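Long-range contacts in serine protease inhibitor 4, isoform B (Drosophila melanogaster, PDB 4P0F), which probably inhibits serine and cysteine endopeptidases: residues Ala215-Ala220 with Pro237-Gly242; Ser161-Val166 with Lys303-Pro308; Arg207-Asp212 with Ala220-Tyr225. All blocks are in the same frame, centred on the assembly; numbering follows the deposited sequence.

Overall arrangement
Followed from the N terminus, the chain first lays down strand 161-174 of sheet A, whose first residues meet the loop 303-308 in contact 2, closing a loop of 136 residues that encloses the other two contacts. Within it, contact 3 closes the short hairpin between strands 197-213 and 218-224. Contact 1 then brings the turn of that hairpin against the chain leaving strand 230-237 for helix 243-249, closing a loop of 16 residues that includes most of strand 230-237. Contacts 1 and 3 cross along the sequence, share Ala-220 and touch through Met-219, which packs on Tyr-210 and Asp-212; their centres lie about 15 Å apart. Contact 2 sits across the chain's centre, its own centre about 46 and 45 Å from those of contacts 1 and 3.

Contact 1 (Ala215-Ala220 with Pro237-Gly242); sequences ALDAMA and PNTKTG
Asp-217 and Asn-238 make the polar part of this contact through two direct hydrogen bonds. The backbone N of Asn-238 donates to Asp-217 O at 3.0 Å, while the side-chain amide, through ND2, reaches Asp-217 OD1 at 2.9 Å. The second bond is bent (144° at the hydrogen) and enters from above the carboxylate, whose plane stands 86° from that of the amide. Asp-217 offers this oxygen with CG anti to the backbone N (chi1 -162°). Two waters extend the network: one accepts from Asn-238 ND2 and donates to Ala-218 O, the other donates to Asp-217 OD2 and also bonds Thr-239 OG1. Apolar contact is slight: Ala-218 and Pro-237, the last residue of strand 230-237, form a non-hydrogen-bonded antiparallel pair, with Ala-218 CB 4.2 Å from Pro-237 CA. Met-219 crosses Asn-238 at about a right angle, its CG in van der Waals contact with Asn-238 OD1 at 3.6 Å. A G1 beta bulge, Asp-217 and Ala-218 set against the single residue Leu-213, shapes the hairpin turn. With an alanine in place of Asn-238, Asp-217 OD1 would probably lose its amide mate and the water at Ala-218 O one of its partners. The turn is thus held to the chain leading into helix 243-249 mainly by polar, water-linked bonds in a partly buried place.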
loop_
_atom_site.group_PDB
_atom_site.type_symbol
_atom_site.label_atom_id
_atom_site.label_comp_id
_atom_site.label_asym_id
_atom_site.label_seq_id
_atom_site.Cartn_x
_atom_site.Cartn_y
_atom_site.Cartn_z
ATOM N N ALA A 215 4.909 26.330 -3.962
ATOM C CA ALA A 215 6.220 25.847 -4.405
ATOM C C ALA A 215 6.075 24.506 -5.149
ATOM O O ALA A 215 6.941 24.129 -5.936
ATOM C CB ALA A 215 7.188 25.711 -3.218
ATOM N N LEU A 216 4.967 23.816 -4.907
ATOM C CA LEU A 216 4.595 22.618 -5.661
ATOM C C LEU A 216 3.608 22.904 -6.806
ATOM O O LEU A 216 3.214 21.981 -7.516
ATOM C CB LEU A 216 3.957 21.582 -4.733
ATOM C CG LEU A 216 4.819 20.929 -3.657
ATOM C CD1 LEU A 216 3.950 20.092 -2.733
ATOM C CD2 LEU A 216 5.906 20.078 -4.289
ATOM N N ASP A 217 3.206 24.167 -6.970
ATOM C CA ASP A 217 2.155 24.560 -7.923
ATOM C C ASP A 217 0.922 23.683 -7.752
ATOM O O ASP A 217 0.351 23.171 -8.729
ATOM C CB ASP A 217 2.643 24.485 -9.371
ATOM C CG ASP A 217 1.759 25.281 -10.333
ATOM O OD1 ASP A 217 1.241 26.357 -9.946
ATOM O OD2 ASP A 217 1.591 24.836 -11.489
ATOM N N ALA A 218 0.506 23.528 -6.503
ATOM C CA ALA A 218 -0.620 22.665 -6.186
ATOM C C ALA A 218 -1.417 23.194 -5.002
ATOM O O ALA A 218 -1.059 24.202 -4.387
ATOM C CB ALA A 218 -0.129 21.263 -5.900
ATOM N N MET A 219 -2.522 22.518 -4.715
ATOM C CA MET A 219 -3.291 22.769 -3.509
ATOM C C MET A 219 -3.644 21.428 -2.908
ATOM O O MET A 219 -3.660 20.411 -3.608
ATOM C CB MET A 219 -4.553 23.585 -3.809
ATOM C CG MET A 219 -4.286 24.927 -4.445
ATOM S SD MET A 219 -5.789 25.782 -4.972
ATOM C CE MET A 219 -5.028 27.224 -5.714
ATOM N N ALA A 220 -3.902 21.408 -1.606
ATOM C CA ALA A 220 -4.236 20.161 -0.948
ATOM C C ALA A 220 -5.397 20.332 0.007
ATOM O O ALA A 220 -5.641 21.419 0.519
ATOM C CB ALA A 220 -3.025 19.603 -0.208
ATOM N N PRO A 237 -2.831 19.348 -8.690
ATOM C CA PRO A 237 -2.059 20.335 -9.457
ATOM C C PRO A 237 -2.908 21.546 -9.835
ATOM O O PRO A 237 -4.120 21.400 -10.012
ATOM C CB PRO A 237 -1.630 19.564 -10.709
ATOM C CG PRO A 237 -1.706 18.122 -10.327
ATOM C CD PRO A 237 -2.796 18.010 -9.307
ATOM N N ASN A 238 -2.292 22.717 -9.959
ATOM C CA ASN A 238 -3.038 23.918 -10.342
ATOM C C ASN A 238 -3.425 23.915 -11.819
ATOM O O ASN A 238 -4.329 24.644 -12.223
ATOM C CB ASN A 238 -2.232 25.186 -10.040
ATOM C CG ASN A 238 -2.076 25.457 -8.552
ATOM O OD1 ASN A 238 -2.842 24.966 -7.726
ATOM N ND2 ASN A 238 -1.083 26.274 -8.208
ATOM N N THR A 239 -2.727 23.116 -12.626
ATOM C CA THR A 239 -3.007 23.034 -14.060
ATOM C C THR A 239 -3.511 21.646 -14.427
ATOM O O THR A 239 -3.187 20.659 -13.775
ATOM C CB THR A 239 -1.766 23.339 -14.920
ATOM O OG1 THR A 239 -0.756 22.358 -14.656
ATOM C CG2 THR A 239 -1.224 24.736 -14.631
ATOM N N LYS A 240 -4.293 21.579 -15.494
ATOM C CA LYS A 240 -4.933 20.335 -15.883
ATOM C C LYS A 240 -3.926 19.256 -16.271
ATOM O O LYS A 240 -4.176 18.070 -16.074
ATOM C CB LYS A 240 -5.910 20.604 -17.032
ATOM C CG LYS A 240 -6.878 21.722 -16.689
ATOM C CD LYS A 240 -8.131 21.706 -17.544
ATOM C CE LYS A 240 -9.207 22.611 -16.950
ATOM N NZ LYS A 240 -9.600 22.200 -15.565
ATOM N N THR A 241 -2.781 19.675 -16.800
ATOM C CA THR A 241 -1.767 18.746 -17.284
ATOM C C THR A 241 -0.609 18.595 -16.295
ATOM O O THR A 241 0.460 18.107 -16.656
ATOM C CB THR A 241 -1.200 19.220 -18.632
ATOM O OG1 THR A 241 -0.723 20.562 -18.493
ATOM C CG2 THR A 241 -2.270 19.184 -19.718
ATOM N N GLY A 242 -0.826 19.009 -15.051
ATOM C CA GLY A 242 0.263 19.171 -14.101
ATOM C C GLY A 242 0.653 17.982 -13.230
ATOM O O GLY A 242 1.569 18.098 -12.421
HETATM O O HOH W 1 0.299 22.534 -11.894
HETATM O O HOH W 2 -0.417 26.799 -5.526
#

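Contact 2 (Ser161-Val166 with Lys303-Pro308); sequences SRLVLV and KMLQSP
Leu-163 holds CG in the crowded position between its backbone N and carbonyl carbon (chi1 56°), and from there presents CD2 to both Met-304 and Leu-305. The thioether comes in at the end of an extended chain, crossing Leu-163 at about a right angle, and brings SD of Met-304 to 3.9 Å from Leu-163 CD2. Leu-305 instead slides past Leu-163 in the opposite direction, its CD2 lying 4.1 Å from the same methyl. The terminal methyl CE of Met-304 runs on to Leu-165 CD1, at a looser 4.4 Å. Strand 161-174 belongs to the large sheet A of the serpin fold; in this cleaved form one of its neighbours is strand 328-341, the reactive-centre loop inserted as an extra strand. Against Val-339 of that strand, Arg-162 and Leu-163 form a classic beta bulge, and Met-304 packs on the same valine, so the loop before strand 311-324 covers the end of both strands. At the border of the patch, Leu-305 CD1 lies 4.1 Å from Arg-162 CB. The arginine chain bends at chi2 (-74°) and carries its guanidinium elsewhere: NE forms a salt bridge with Glu-309, while NH1 donates to Ser-159 O and, at 2.9 Å, to Ser-161 O.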
loop_
_atom_site.group_PDB
_atom_site.type_symbol
_atom_site.label_atom_id
_atom_site.label_comp_id
_atom_site.label_asym_id
_atom_site.label_seq_id
_atom_site.Cartn_x
_atom_site.Cartn_y
_atom_site.Cartn_z
ATOM N N SER A 161 8.789 -24.173 -3.991
ATOM C CA SER A 161 8.327 -23.117 -3.093
ATOM C C SER A 161 8.529 -23.555 -1.653
ATOM O O SER A 161 8.302 -24.721 -1.329
ATOM C CB SER A 161 6.844 -22.791 -3.325
ATOM O OG SER A 161 6.582 -22.415 -4.663
ATOM N N ARG A 162 8.942 -22.634 -0.788
ATOM C CA ARG A 162 9.196 -22.981 0.603
ATOM C C ARG A 162 8.344 -22.173 1.572
ATOM O O ARG A 162 7.894 -22.700 2.589
ATOM C CB ARG A 162 10.680 -22.820 0.916
ATOM C CG ARG A 162 11.541 -23.835 0.199
ATOM C CD ARG A 162 11.412 -25.232 0.820
ATOM N NE ARG A 162 12.118 -26.260 0.053
ATOM C CZ ARG A 162 11.588 -26.969 -0.941
ATOM N NH1 ARG A 162 10.326 -26.779 -1.315
ATOM N NH2 ARG A 162 12.326 -27.871 -1.565
ATOM N N LEU A 163 8.124 -20.895 1.290
ATOM C CA LEU A 163 7.131 -20.178 2.061
ATOM C C LEU A 163 6.601 -18.983 1.314
ATOM O O LEU A 163 7.227 -18.497 0.383
ATOM C CB LEU A 163 7.701 -19.754 3.411
ATOM C CG LEU A 163 8.963 -18.908 3.379
ATOM C CD1 LEU A 163 8.632 -17.413 3.390
ATOM C CD2 LEU A 163 9.828 -19.274 4.554
ATOM N N VAL A 164 5.415 -18.547 1.722
ATOM C CA VAL A 164 4.825 -17.316 1.218
ATOM C C VAL A 164 4.451 -16.464 2.410
ATOM O O VAL A 164 3.728 -16.914 3.296
ATOM C CB VAL A 164 3.581 -17.571 0.351
ATOM C CG1 VAL A 164 2.953 -16.245 -0.111
ATOM C CG2 VAL A 164 3.938 -18.422 -0.845
ATOM N N LEU A 165 4.974 -15.244 2.427
ATOM C CA LEU A 165 4.658 -14.258 3.450
ATOM C C LEU A 165 3.589 -13.338 2.912
ATOM O O LEU A 165 3.716 -12.864 1.790
ATOM C CB LEU A 165 5.900 -13.447 3.830
ATOM C CG LEU A 165 6.868 -14.130 4.791
ATOM C CD1 LEU A 165 8.203 -13.435 4.791
ATOM C CD2 LEU A 165 6.282 -14.124 6.193
ATOM N N VAL A 166 2.542 -13.104 3.699
ATOM C CA VAL A 166 1.445 -12.260 3.249
ATOM C C VAL A 166 1.061 -11.225 4.289
ATOM O O VAL A 166 0.958 -11.517 5.475
ATOM C CB VAL A 166 0.197 -13.089 2.886
ATOM C CG1 VAL A 166 -0.846 -12.204 2.238
ATOM C CG2 VAL A 166 0.580 -14.220 1.940
ATOM N N LYS A 303 18.092 -17.567 7.725
ATOM C CA LYS A 303 17.491 -17.481 9.043
ATOM C C LYS A 303 15.990 -17.779 9.021
ATOM O O LYS A 303 15.337 -17.698 10.056
ATOM C CB LYS A 303 17.772 -16.113 9.660
ATOM C CG LYS A 303 19.153 -16.075 10.331
ATOM C CD LYS A 303 19.635 -14.653 10.606
ATOM C CE LYS A 303 19.103 -14.100 11.914
ATOM N NZ LYS A 303 19.573 -12.698 12.145
ATOM N N MET A 304 15.465 -18.175 7.864
ATOM C CA MET A 304 14.050 -18.521 7.748
ATOM C C MET A 304 13.733 -19.942 8.225
ATOM O O MET A 304 12.876 -20.129 9.079
ATOM C CB MET A 304 13.585 -18.360 6.302
ATOM C CG MET A 304 13.449 -16.920 5.891
ATOM S SD MET A 304 12.825 -16.744 4.211
ATOM C CE MET A 304 12.247 -15.034 4.257
ATOM N N LEU A 305 14.440 -20.927 7.678
ATOM C CA LEU A 305 14.136 -22.343 7.920
ATOM C C LEU A 305 15.265 -23.099 8.620
ATOM O O LEU A 305 16.441 -22.763 8.476
ATOM C CB LEU A 305 13.847 -23.043 6.598
ATOM C CG LEU A 305 12.731 -22.484 5.719
ATOM C CD1 LEU A 305 12.646 -23.294 4.436
ATOM C CD2 LEU A 305 11.417 -22.499 6.453
ATOM N N GLN A 306 14.924 -24.157 9.344
ATOM C CA GLN A 306 15.959 -24.980 9.947
ATOM C C GLN A 306 16.805 -25.650 8.858
ATOM O O GLN A 306 17.993 -25.893 9.037
ATOM C CB GLN A 306 15.336 -26.020 10.881
ATOM C CG GLN A 306 14.573 -25.370 12.023
ATOM C CD GLN A 306 14.066 -26.358 13.047
ATOM O OE1 GLN A 306 14.116 -27.568 12.839
ATOM N NE2 GLN A 306 13.569 -25.843 14.164
ATOM N N SER A 307 16.175 -25.944 7.727
ATOM C CA SER A 307 16.861 -26.533 6.583
ATOM C C SER A 307 17.985 -25.663 6.056
ATOM O O SER A 307 17.804 -24.452 5.931
ATOM C CB SER A 307 15.857 -26.775 5.454
ATOM O OG SER A 307 16.536 -27.105 4.256
ATOM N N PRO A 308 19.128 -26.268 5.694
ATOM C CA PRO A 308 20.210 -25.444 5.143
ATOM C C PRO A 308 20.057 -25.098 3.653
ATOM O O PRO A 308 20.946 -24.442 3.101
ATOM C CB PRO A 308 21.450 -26.310 5.375
ATOM C CG PRO A 308 20.953 -27.687 5.326
ATOM C CD PRO A 308 19.560 -27.665 5.900
#

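Contact 3 (Arg207-Asp212 with Ala220-Tyr225); sequences RFRYAD and ALELPY
Strands 207-212 and 220-224 run antiparallel, 165° between their directions, with Ala-211 and Ala-220 as a hydrogen-bonded pair and Tyr-210 opposite Leu-221 as a non-hydrogen-bonded one. They are the arms of a beta hairpin in sheet B of the serpin fold; strand 230-237 continues the sheet beyond strand 218-224. Ala-211 and Ala-220 exchange N-H to O bonds in both directions, and Glu-222 N donates to Arg-209 O at 2.9 Å. Among the side chains, Phe-208 carries the largest share. Its CG stands anti to the carbonyl carbon (chi1 -69°), and one face of the ring is covered by Leu-223, whose CD2 sits 3.5 Å from the ring centroid and only 11° off the normal, a CH-pi contact. Pro-224 CD meets the ring at its edge, near the plane, 4.0 Å from Phe-208 CD1, and Leu-221 CD1 fills in against Phe-208 CB at 3.6 Å. Arg-209 and Glu-222 lie side by side on the sheet face that carries Ala-211 and Ala-220. Their salt bridge, Arg-209 NH1 to Glu-222 OE1 at 3.5 Å, is purely one of charge, since the oxygen lies well out of the guanidinium plane. Between the two backbones, a water accepts from Arg-209 N and donates to Glu-222 O at 2.7 Å.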
loop_
_atom_site.group_PDB
_atom_site.type_symbol
_atom_site.label_atom_id
_atom_site.label_comp_id
_atom_site.label_asym_id
_atom_site.label_seq_id
_atom_site.Cartn_x
_atom_site.Cartn_y
_atom_site.Cartn_z
ATOM N N ARG A 207 -16.011 23.207 6.247
ATOM C CA ARG A 207 -14.668 23.556 6.693
ATOM C C ARG A 207 -13.824 22.299 6.653
ATOM O O ARG A 207 -14.184 21.289 7.262
ATOM C CB ARG A 207 -14.672 24.142 8.105
ATOM C CG ARG A 207 -15.053 25.609 8.175
ATOM C CD ARG A 207 -15.017 26.120 9.604
ATOM N NE ARG A 207 -13.664 26.432 10.072
ATOM C CZ ARG A 207 -13.052 27.602 9.893
ATOM N NH1 ARG A 207 -13.654 28.588 9.238
ATOM N NH2 ARG A 207 -11.827 27.788 10.365
ATOM N N PHE A 208 -12.722 22.363 5.911
ATOM C CA PHE A 208 -11.759 21.283 5.832
ATOM C C PHE A 208 -10.378 21.863 6.036
ATOM O O PHE A 208 -10.170 23.055 5.823
ATOM C CB PHE A 208 -11.786 20.582 4.476
ATOM C CG PHE A 208 -13.030 19.785 4.209
ATOM C CD1 PHE A 208 -13.323 18.651 4.953
ATOM C CD2 PHE A 208 -13.871 20.139 3.177
ATOM C CE1 PHE A 208 -14.452 17.903 4.686
ATOM C CE2 PHE A 208 -14.997 19.387 2.895
ATOM C CZ PHE A 208 -15.287 18.273 3.654
ATOM N N ARG A 209 -9.442 21.016 6.439
ATOM C CA ARG A 209 -8.037 21.378 6.431
ATOM C C ARG A 209 -7.554 21.484 4.989
ATOM O O ARG A 209 -7.712 20.553 4.206
ATOM C CB ARG A 209 -7.212 20.344 7.194
ATOM C CG ARG A 209 -7.536 20.275 8.666
ATOM C CD ARG A 209 -6.583 19.345 9.378
ATOM N NE ARG A 209 -5.215 19.850 9.367
ATOM C CZ ARG A 209 -4.162 19.144 9.764
ATOM N NH1 ARG A 209 -4.330 17.901 10.195
ATOM N NH2 ARG A 209 -2.945 19.679 9.724
ATOM N N TYR A 210 -6.963 22.631 4.666
ATOM C CA TYR A 210 -6.650 23.022 3.299
ATOM C C TYR A 210 -5.279 23.686 3.290
ATOM O O TYR A 210 -4.899 24.315 4.267
ATOM C CB TYR A 210 -7.720 23.994 2.749
ATOM C CG TYR A 210 -7.237 24.818 1.576
ATOM C CD1 TYR A 210 -6.617 26.039 1.779
ATOM C CD2 TYR A 210 -7.363 24.354 0.269
ATOM C CE1 TYR A 210 -6.144 26.785 0.730
ATOM C CE2 TYR A 210 -6.893 25.104 -0.799
ATOM C CZ TYR A 210 -6.281 26.318 -0.558
ATOM O OH TYR A 210 -5.795 27.095 -1.588
ATOM N N ALA A 211 -4.548 23.557 2.191
ATOM C CA ALA A 211 -3.353 24.360 2.009
ATOM C C ALA A 211 -3.110 24.717 0.558
ATOM O O ALA A 211 -3.303 23.913 -0.351
ATOM C CB ALA A 211 -2.114 23.635 2.574
ATOM N N ASP A 212 -2.655 25.941 0.362
ATOM C CA ASP A 212 -2.050 26.344 -0.884
ATOM C C ASP A 212 -0.597 25.921 -0.839
ATOM O O ASP A 212 0.099 26.200 0.140
ATOM C CB ASP A 212 -2.157 27.853 -1.077
ATOM C CG ASP A 212 -1.774 28.294 -2.473
ATOM O OD1 ASP A 212 -2.040 27.547 -3.437
ATOM O OD2 ASP A 212 -1.216 29.402 -2.601
ATOM N N ALA A 220 -3.902 21.408 -1.606
ATOM C CA ALA A 220 -4.236 20.161 -0.948
ATOM C C ALA A 220 -5.397 20.332 0.007
ATOM O O ALA A 220 -5.641 21.419 0.519
ATOM C CB ALA A 220 -3.025 19.603 -0.208
ATOM N N LEU A 221 -6.086 19.221 0.247
ATOM C CA LEU A 221 -7.264 19.170 1.092
ATOM C C LEU A 221 -7.249 17.830 1.810
ATOM O O LEU A 221 -6.819 16.817 1.242
ATOM C CB LEU A 221 -8.553 19.336 0.253
ATOM C CG LEU A 221 -9.870 19.647 0.965
ATOM C CD1 LEU A 221 -9.894 21.086 1.440
ATOM C CD2 LEU A 221 -11.041 19.381 0.035
ATOM N N GLU A 222 -7.663 17.836 3.070
ATOM C CA GLU A 222 -7.826 16.608 3.835
ATOM C C GLU A 222 -9.285 16.402 4.219
ATOM O O GLU A 222 -9.923 17.300 4.765
ATOM C CB GLU A 222 -6.972 16.635 5.093
ATOM C CG GLU A 222 -5.928 15.569 5.113
ATOM C CD GLU A 222 -5.056 15.621 6.346
ATOM O OE1 GLU A 222 -5.502 16.146 7.395
ATOM O OE2 GLU A 222 -3.921 15.133 6.249
ATOM N N LEU A 223 -9.789 15.211 3.930
ATOM C CA LEU A 223 -11.152 14.827 4.255
ATOM C C LEU A 223 -11.111 13.790 5.376
ATOM O O LEU A 223 -10.658 12.664 5.155
ATOM C CB LEU A 223 -11.855 14.265 3.021
ATOM C CG LEU A 223 -11.861 15.150 1.773
ATOM C CD1 LEU A 223 -12.603 14.477 0.630
ATOM C CD2 LEU A 223 -12.477 16.509 2.075
ATOM N N PRO A 224 -11.563 14.163 6.583
ATOM C CA PRO A 224 -11.458 13.235 7.712
ATOM C C PRO A 224 -12.549 12.170 7.739
ATOM O O PRO A 224 -13.651 12.393 7.259
ATOM C CB PRO A 224 -11.569 14.159 8.929
ATOM C CG PRO A 224 -12.394 15.293 8.452
ATOM C CD PRO A 224 -12.008 15.498 7.013
ATOM N N TYR A 225 -12.219 11.010 8.305
ATOM C CA TYR A 225 -13.191 9.950 8.569
ATOM C C TYR A 225 -13.645 10.022 10.024
ATOM O O TYR A 225 -12.843 10.313 10.906
ATOM C CB TYR A 225 -12.571 8.574 8.267
ATOM C CG TYR A 225 -12.180 8.442 6.822
ATOM C CD1 TYR A 225 -13.130 8.142 5.861
ATOM C CD2 TYR A 225 -10.873 8.640 6.414
ATOM C CE1 TYR A 225 -12.793 8.049 4.530
ATOM C CE2 TYR A 225 -10.516 8.542 5.078
ATOM C CZ TYR A 225 -11.488 8.236 4.146
ATOM O OH TYR A 225 -11.161 8.145 2.822
HETATM O O HOH W 3 -10.014 18.230 7.301
#